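Local atomic coordinates of ABC transporter binding protein AcbH (Actinoplanes, PDB entry 3OO8), a protein that serves as the extracellular solute receptor of an ABC transporter, binding D-galactose in its beta-pyranose form with exclusive preference. Residues N68-G80 with A86-Q100. The protein carries 2 engineered substitutions. Numbering follows the deposited sequence. Where two conformers were deposited one is given.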
loop_
_atom_site.group_PDB
_atom_site.type_symbol
_atom_site.label_atom_id
_atom_site.label_comp_id
_atom_site.label_asym_id
_atom_site.label_seq_id
_atom_site.Cartn_x
_atom_site.Cartn_y
_atom_site.Cartn_z
ATOM N N ASN A 68 -7.877 0.433 -15.657
ATOM C CA ASN A 68 -6.643 1.017 -16.151
ATOM C C ASN A 68 -6.879 2.288 -16.938
ATOM O O ASN A 68 -6.139 3.251 -16.796
ATOM C CB ASN A 68 -5.857 -0.013 -16.959
ATOM C CG ASN A 68 -5.173 -1.026 -16.069
ATOM O OD1 ASN A 68 -5.125 -0.877 -14.841
ATOM N ND2 ASN A 68 -4.651 -2.079 -16.681
ATOM N N THR A 69 -7.924 2.281 -17.754
ATOM C CA THR A 69 -8.304 3.461 -18.524
ATOM C C THR A 69 -8.614 4.647 -17.637
ATOM O O THR A 69 -8.179 5.758 -17.925
ATOM C CB THR A 69 -9.508 3.185 -19.420
ATOM O OG1 THR A 69 -9.207 2.030 -20.206
ATOM C CG2 THR A 69 -9.791 4.360 -20.324
ATOM N N PHE A 70 -9.403 4.411 -16.583
ATOM C CA PHE A 70 -9.742 5.480 -15.636
ATOM C C PHE A 70 -8.456 6.072 -15.040
ATOM O O PHE A 70 -8.303 7.300 -14.961
ATOM C CB PHE A 70 -10.636 4.924 -14.504
ATOM C CG PHE A 70 -11.219 5.990 -13.630
ATOM C CD1 PHE A 70 -12.431 6.593 -13.997
ATOM C CD2 PHE A 70 -10.570 6.380 -12.446
ATOM C CE1 PHE A 70 -12.996 7.617 -13.216
ATOM C CE2 PHE A 70 -11.122 7.415 -11.660
ATOM C CZ PHE A 70 -12.337 8.005 -12.038
ATOM N N GLN A 71 -7.547 5.209 -14.601
ATOM C CA GLN A 71 -6.288 5.653 -14.021
ATOM C C GLN A 71 -5.575 6.540 -15.053
ATOM O O GLN A 71 -5.175 7.674 -14.768
ATOM C CB GLN A 71 -5.409 4.427 -13.727
ATOM C CG GLN A 71 -6.146 3.329 -12.971
ATOM C CD GLN A 71 -6.747 3.815 -11.673
ATOM O OE1 GLN A 71 -7.963 3.925 -11.549
ATOM N NE2 GLN A 71 -5.896 4.115 -10.698
ATOM N N ASN A 72 -5.469 6.020 -16.268
ATOM C CA ASN A 72 -4.708 6.715 -17.324
ATOM C C ASN A 72 -5.302 8.070 -17.692
ATOM O O ASN A 72 -4.560 8.982 -18.077
ATOM C CB ASN A 72 -4.550 5.830 -18.565
ATOM C CG ASN A 72 -3.593 4.677 -18.351
ATOM O OD1 ASN A 72 -2.722 4.710 -17.473
ATOM N ND2 ASN A 72 -3.745 3.640 -19.175
ATOM N N ASN A 73 -6.624 8.210 -17.556
ATOM C CA ASN A 73 -7.299 9.449 -17.949
ATOM C C ASN A 73 -7.555 10.428 -16.810
ATOM O O ASN A 73 -8.169 11.477 -17.027
ATOM C CB ASN A 73 -8.619 9.116 -18.669
ATOM C CG ASN A 73 -9.304 10.355 -19.283
ATOM O OD1 ASN A 73 -8.694 11.108 -20.059
ATOM N ND2 ASN A 73 -10.590 10.533 -18.970
ATOM N N ILE A 74 -7.078 10.119 -15.610
ATOM C CA ILE A 74 -7.463 10.928 -14.443
ATOM C C ILE A 74 -7.309 12.450 -14.536
ATOM O O ILE A 74 -8.235 13.185 -14.206
ATOM C CB ILE A 74 -6.856 10.364 -13.117
ATOM C CG1 ILE A 74 -7.491 11.021 -11.887
ATOM C CG2 ILE A 74 -5.329 10.476 -13.097
ATOM C CD1 ILE A 74 -8.955 10.740 -11.737
ATOM N N SER A 75 -6.143 12.935 -14.959
ATOM C CA SER A 75 -5.933 14.388 -14.997
ATOM C C SER A 75 -6.907 15.044 -15.993
ATOM O O SER A 75 -7.545 16.063 -15.681
ATOM C CB SER A 75 -4.465 14.699 -15.339
ATOM O OG SER A 75 -4.240 16.105 -15.311
ATOM N N ASN A 76 -7.038 14.455 -17.180
ATOM C CA ASN A 76 -7.945 14.979 -18.215
ATOM C C ASN A 76 -9.390 14.922 -17.724
ATOM O O ASN A 76 -10.184 15.849 -17.935
ATOM C CB ASN A 76 -7.834 14.147 -19.498
ATOM C CG ASN A 76 -8.729 14.668 -20.624
ATOM O OD1 ASN A 76 -8.693 15.850 -20.969
ATOM N ND2 ASN A 76 -9.523 13.785 -21.204
ATOM N N TYR A 77 -9.709 13.818 -17.052
ATOM C CA TYR A 77 -11.032 13.612 -16.465
ATOM C C TYR A 77 -11.419 14.699 -15.469
ATOM O O TYR A 77 -12.519 15.255 -15.545
ATOM C CB TYR A 77 -11.092 12.221 -15.837
ATOM C CG TYR A 77 -12.292 11.958 -14.935
ATOM C CD1 TYR A 77 -13.518 11.552 -15.460
ATOM C CD2 TYR A 77 -12.164 12.053 -13.549
ATOM C CE1 TYR A 77 -14.618 11.300 -14.615
ATOM C CE2 TYR A 77 -13.240 11.777 -12.715
ATOM C CZ TYR A 77 -14.459 11.402 -13.249
ATOM O OH TYR A 77 -15.523 11.118 -12.392
ATOM N N LEU A 78 -10.518 15.017 -14.540
ATOM C CA LEU A 78 -10.781 16.040 -13.545
ATOM C C LEU A 78 -10.898 17.423 -14.182
ATOM O O LEU A 78 -11.612 18.298 -13.685
ATOM C CB LEU A 78 -9.649 16.047 -12.506
ATOM C CG LEU A 78 -9.626 14.782 -11.638
ATOM C CD1 LEU A 78 -8.358 14.717 -10.806
ATOM C CD2 LEU A 78 -10.869 14.739 -10.744
ATOM N N GLN A 79 -10.203 17.626 -15.294
ATOM C CA GLN A 79 -10.219 18.957 -15.917
ATOM C C GLN A 79 -11.388 19.182 -16.861
ATOM O O GLN A 79 -11.661 20.319 -17.245
ATOM C CB GLN A 79 -8.890 19.221 -16.614
ATOM C CG GLN A 79 -7.743 19.190 -15.625
ATOM C CD GLN A 79 -6.418 19.542 -16.236
ATOM O OE1 GLN A 79 -6.173 20.695 -16.583
ATOM N NE2 GLN A 79 -5.531 18.556 -16.332
ATOM N N GLY A 80 -12.083 18.107 -17.221
ATOM C CA GLY A 80 -13.219 18.181 -18.123
ATOM C C GLY A 80 -14.544 18.404 -17.428
ATOM O O GLY A 80 -14.820 19.488 -16.901
ATOM N N ALA A 86 -15.542 10.588 -7.174
ATOM C CA ALA A 86 -14.786 9.575 -7.901
ATOM C C ALA A 86 -13.907 8.680 -7.028
ATOM O O ALA A 86 -13.486 9.041 -5.956
ATOM C CB ALA A 86 -13.934 10.253 -9.016
ATOM N N THR A 87 -13.657 7.479 -7.498
ATOM C CA THR A 87 -12.709 6.619 -6.858
ATOM C C THR A 87 -11.273 7.077 -7.071
ATOM O O THR A 87 -10.889 7.401 -8.189
ATOM C CB THR A 87 -12.772 5.243 -7.520
ATOM O OG1 THR A 87 -12.693 5.374 -8.953
ATOM C CG2 THR A 87 -14.095 4.546 -7.149
ATOM N N TRP A 88 -10.472 7.082 -6.013
ATOM C CA TRP A 88 -9.048 7.350 -6.201
ATOM C C TRP A 88 -8.288 6.675 -5.056
ATOM O O TRP A 88 -8.770 5.714 -4.473
ATOM C CB TRP A 88 -8.749 8.870 -6.328
ATOM C CG TRP A 88 -7.384 9.106 -6.926
ATOM C CD1 TRP A 88 -6.318 9.746 -6.344
ATOM C CD2 TRP A 88 -6.927 8.650 -8.207
ATOM N NE1 TRP A 88 -5.232 9.704 -7.186
ATOM C CE2 TRP A 88 -5.570 9.034 -8.328
ATOM C CE3 TRP A 88 -7.520 7.936 -9.252
ATOM C CZ2 TRP A 88 -4.799 8.718 -9.460
ATOM C CZ3 TRP A 88 -6.745 7.648 -10.406
ATOM C CH2 TRP A 88 -5.408 8.038 -10.476
ATOM N N PHE A 89 -7.115 7.184 -4.698
ATOM C CA PHE A 89 -6.348 6.550 -3.613
ATOM C C PHE A 89 -5.300 7.533 -3.105
ATOM O O PHE A 89 -4.959 8.514 -3.787
ATOM C CB PHE A 89 -5.681 5.271 -4.147
ATOM C CG PHE A 89 -5.019 5.450 -5.493
ATOM C CD1 PHE A 89 -3.717 5.957 -5.608
ATOM C CD2 PHE A 89 -5.695 5.091 -6.648
ATOM C CE1 PHE A 89 -3.110 6.098 -6.855
ATOM C CE2 PHE A 89 -5.103 5.247 -7.885
ATOM C CZ PHE A 89 -3.828 5.755 -7.996
ATOM N N ALA A 90 -4.801 7.275 -1.903
ATOM C CA ALA A 90 -3.794 8.126 -1.293
ATOM C C ALA A 90 -2.490 8.139 -2.100
ATOM O O ALA A 90 -2.180 7.199 -2.855
ATOM C CB ALA A 90 -3.549 7.699 0.184
ATOM N N GLY A 91 -1.721 9.210 -1.928
ATOM C CA GLY A 91 -0.374 9.231 -2.499
ATOM C C GLY A 91 -0.059 10.501 -3.242
ATOM O O GLY A 91 -0.687 11.561 -3.020
ATOM N N TYR A 92 0.971 10.390 -4.089
ATOM C CA TYR A 92 1.494 11.549 -4.793
ATOM C C TYR A 92 0.461 12.259 -5.650
ATOM O O TYR A 92 0.332 13.485 -5.579
ATOM C CB TYR A 92 2.679 11.103 -5.653
ATOM C CG TYR A 92 3.432 12.259 -6.279
ATOM C CD1 TYR A 92 4.595 12.745 -5.674
ATOM C CD2 TYR A 92 2.962 12.882 -7.424
ATOM C CE1 TYR A 92 5.319 13.798 -6.233
ATOM C CE2 TYR A 92 3.662 13.959 -7.982
ATOM C CZ TYR A 92 4.835 14.398 -7.380
ATOM O OH TYR A 92 5.528 15.467 -7.934
ATOM N N ARG A 93 -0.281 11.487 -6.434
ATOM C CA ARG A 93 -1.248 12.083 -7.372
ATOM C C ARG A 93 -2.405 12.791 -6.663
ATOM O O ARG A 93 -2.814 13.906 -7.059
ATOM C CB ARG A 93 -1.688 11.050 -8.390
ATOM C CG ARG A 93 -0.540 10.716 -9.335
ATOM C CD ARG A 93 -1.047 10.317 -10.690
ATOM N NE ARG A 93 -1.283 8.878 -10.766
ATOM C CZ ARG A 93 -1.760 8.268 -11.844
ATOM N NH1 ARG A 93 -1.928 6.949 -11.840
ATOM N NH2 ARG A 93 -2.073 8.985 -12.918
ATOM N N LEU A 94 -2.893 12.205 -5.567
ATOM C CA LEU A 94 -3.927 12.881 -4.780
ATOM C C LEU A 94 -3.413 14.265 -4.418
ATOM O O LEU A 94 -4.118 15.273 -4.581
ATOM C CB LEU A 94 -4.186 12.130 -3.467
ATOM C CG LEU A 94 -5.115 12.825 -2.450
ATOM C CD1 LEU A 94 -6.529 12.910 -3.043
ATOM C CD2 LEU A 94 -5.165 12.036 -1.129
ATOM N N GLN A 95 -2.196 14.316 -3.876
ATOM C CA GLN A 95 -1.664 15.613 -3.457
ATOM C C GLN A 95 -1.393 16.551 -4.634
ATOM O O GLN A 95 -1.557 17.765 -4.497
ATOM C CB GLN A 95 -0.439 15.447 -2.549
ATOM C CG GLN A 95 -0.798 14.727 -1.234
ATOM C CD GLN A 95 0.247 14.834 -0.180
ATOM O OE1 GLN A 95 1.436 14.714 -0.464
ATOM N NE2 GLN A 95 -0.179 15.096 1.059
ATOM N N PHE A 96 -1.002 15.985 -5.771
ATOM C CA PHE A 96 -0.739 16.767 -6.984
ATOM C C PHE A 96 -2.044 17.412 -7.460
ATOM O O PHE A 96 -2.084 18.620 -7.711
ATOM C CB PHE A 96 -0.171 15.874 -8.091
ATOM C CG PHE A 96 0.179 16.614 -9.355
ATOM C CD1 PHE A 96 1.410 17.247 -9.476
ATOM C CD2 PHE A 96 -0.712 16.675 -10.406
ATOM C CE1 PHE A 96 1.742 17.940 -10.628
ATOM C CE2 PHE A 96 -0.381 17.356 -11.582
ATOM C CZ PHE A 96 0.846 17.994 -11.681
ATOM N N PHE A 97 -3.110 16.623 -7.555
ATOM C CA PHE A 97 -4.371 17.170 -8.015
ATOM C C PHE A 97 -4.921 18.199 -7.061
ATOM O O PHE A 97 -5.431 19.220 -7.528
ATOM C CB PHE A 97 -5.392 16.087 -8.343
ATOM C CG PHE A 97 -4.889 15.056 -9.312
ATOM C CD1 PHE A 97 -4.208 15.437 -10.452
ATOM C CD2 PHE A 97 -5.128 13.703 -9.098
ATOM C CE1 PHE A 97 -3.746 14.489 -11.357
ATOM C CE2 PHE A 97 -4.672 12.749 -10.006
ATOM C CZ PHE A 97 -3.981 13.148 -11.128
ATOM N N ALA A 98 -4.812 17.951 -5.753
ATOM C CA ALA A 98 -5.265 18.908 -4.730
ATOM C C ALA A 98 -4.458 20.204 -4.831
ATOM O O ALA A 98 -5.013 21.292 -4.712
ATOM C CB ALA A 98 -5.148 18.326 -3.297
ATOM N N ALA A 99 -3.156 20.073 -5.063
ATOM C CA ALA A 99 -2.269 21.245 -5.188
ATOM C C ALA A 99 -2.636 22.081 -6.412
ATOM O O ALA A 99 -2.470 23.307 -6.418
ATOM C CB ALA A 99 -0.831 20.784 -5.295
ATOM N N GLN A 100 -3.122 21.410 -7.445
ATOM C CA GLN A 100 -3.467 22.015 -8.720
ATOM C C GLN A 100 -4.824 22.702 -8.754
ATOM O O GLN A 100 -5.174 23.308 -9.766
ATOM C CB GLN A 100 -3.468 20.914 -9.755
ATOM C CG GLN A 100 -3.590 21.338 -11.173
ATOM C CD GLN A 100 -3.123 20.227 -12.094
ATOM O OE1 GLN A 100 -2.843 19.117 -11.639
ATOM N NE2 GLN A 100 -3.027 20.521 -13.385
#
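Ser75, whose CB rests 4.1 Å from CE1 of Phe97 across the contact, has its carbonyl O gripped twice by Gln79. The backbone N of Gln79 makes the ordinary helical bond to it, while Gln79 NE2 reaches Ser75 O at 3.3 Å from the opposite face, well above the carbonyl plane. Deeper in, the contact turns apolar, and Ile74 is its wedge. Ile74 holds CG1 anti to its own N (chi1 -168°), which sets Ile74 CG1 over the six-membered ring of Trp88, 3.9 Å from the centroid, in a CH-pi contact. Ile74 CG2 touches both Trp88 CH2 and Phe97 CZ, each at 3.6 Å. Leu78 CD1 then lies over a face of Phe97.

Helix 67-79 is the crossover helix of a beta-alpha-beta unit of the class 2 solute-binding fold, joining strand 60-64 to strand 85-89, which flank strand 30-34 in parallel pairing. Helix 92-99 comes next, running nearly alongside helix 68-79, 12° apart. Trp88 is sandwiched, Ile74 on one face and Phe89 on the other, and its CZ2 lies under a face of the Arg93 guanidinium. An alanine in place of Trp88 would probably leave Ile74 and Phe89 facing a gap and let the Arg93 guanidinium turn, disturbing a galactose-binding residue. Gln71, likewise of the galactose site, puts NE2 at the edge of the Phe89 ring, although the closeness is doubtful because two conformers were modelled; its OE1 bonds to Asn35. Phe70 turns its edge to Ala86 CB, and Phe70 CE2 comes within 3.5 Å of Thr87 O, a buried carbonyl with no hydrogen-bond partner, whereas Thr87 OG1 is bonded to Asn35 N.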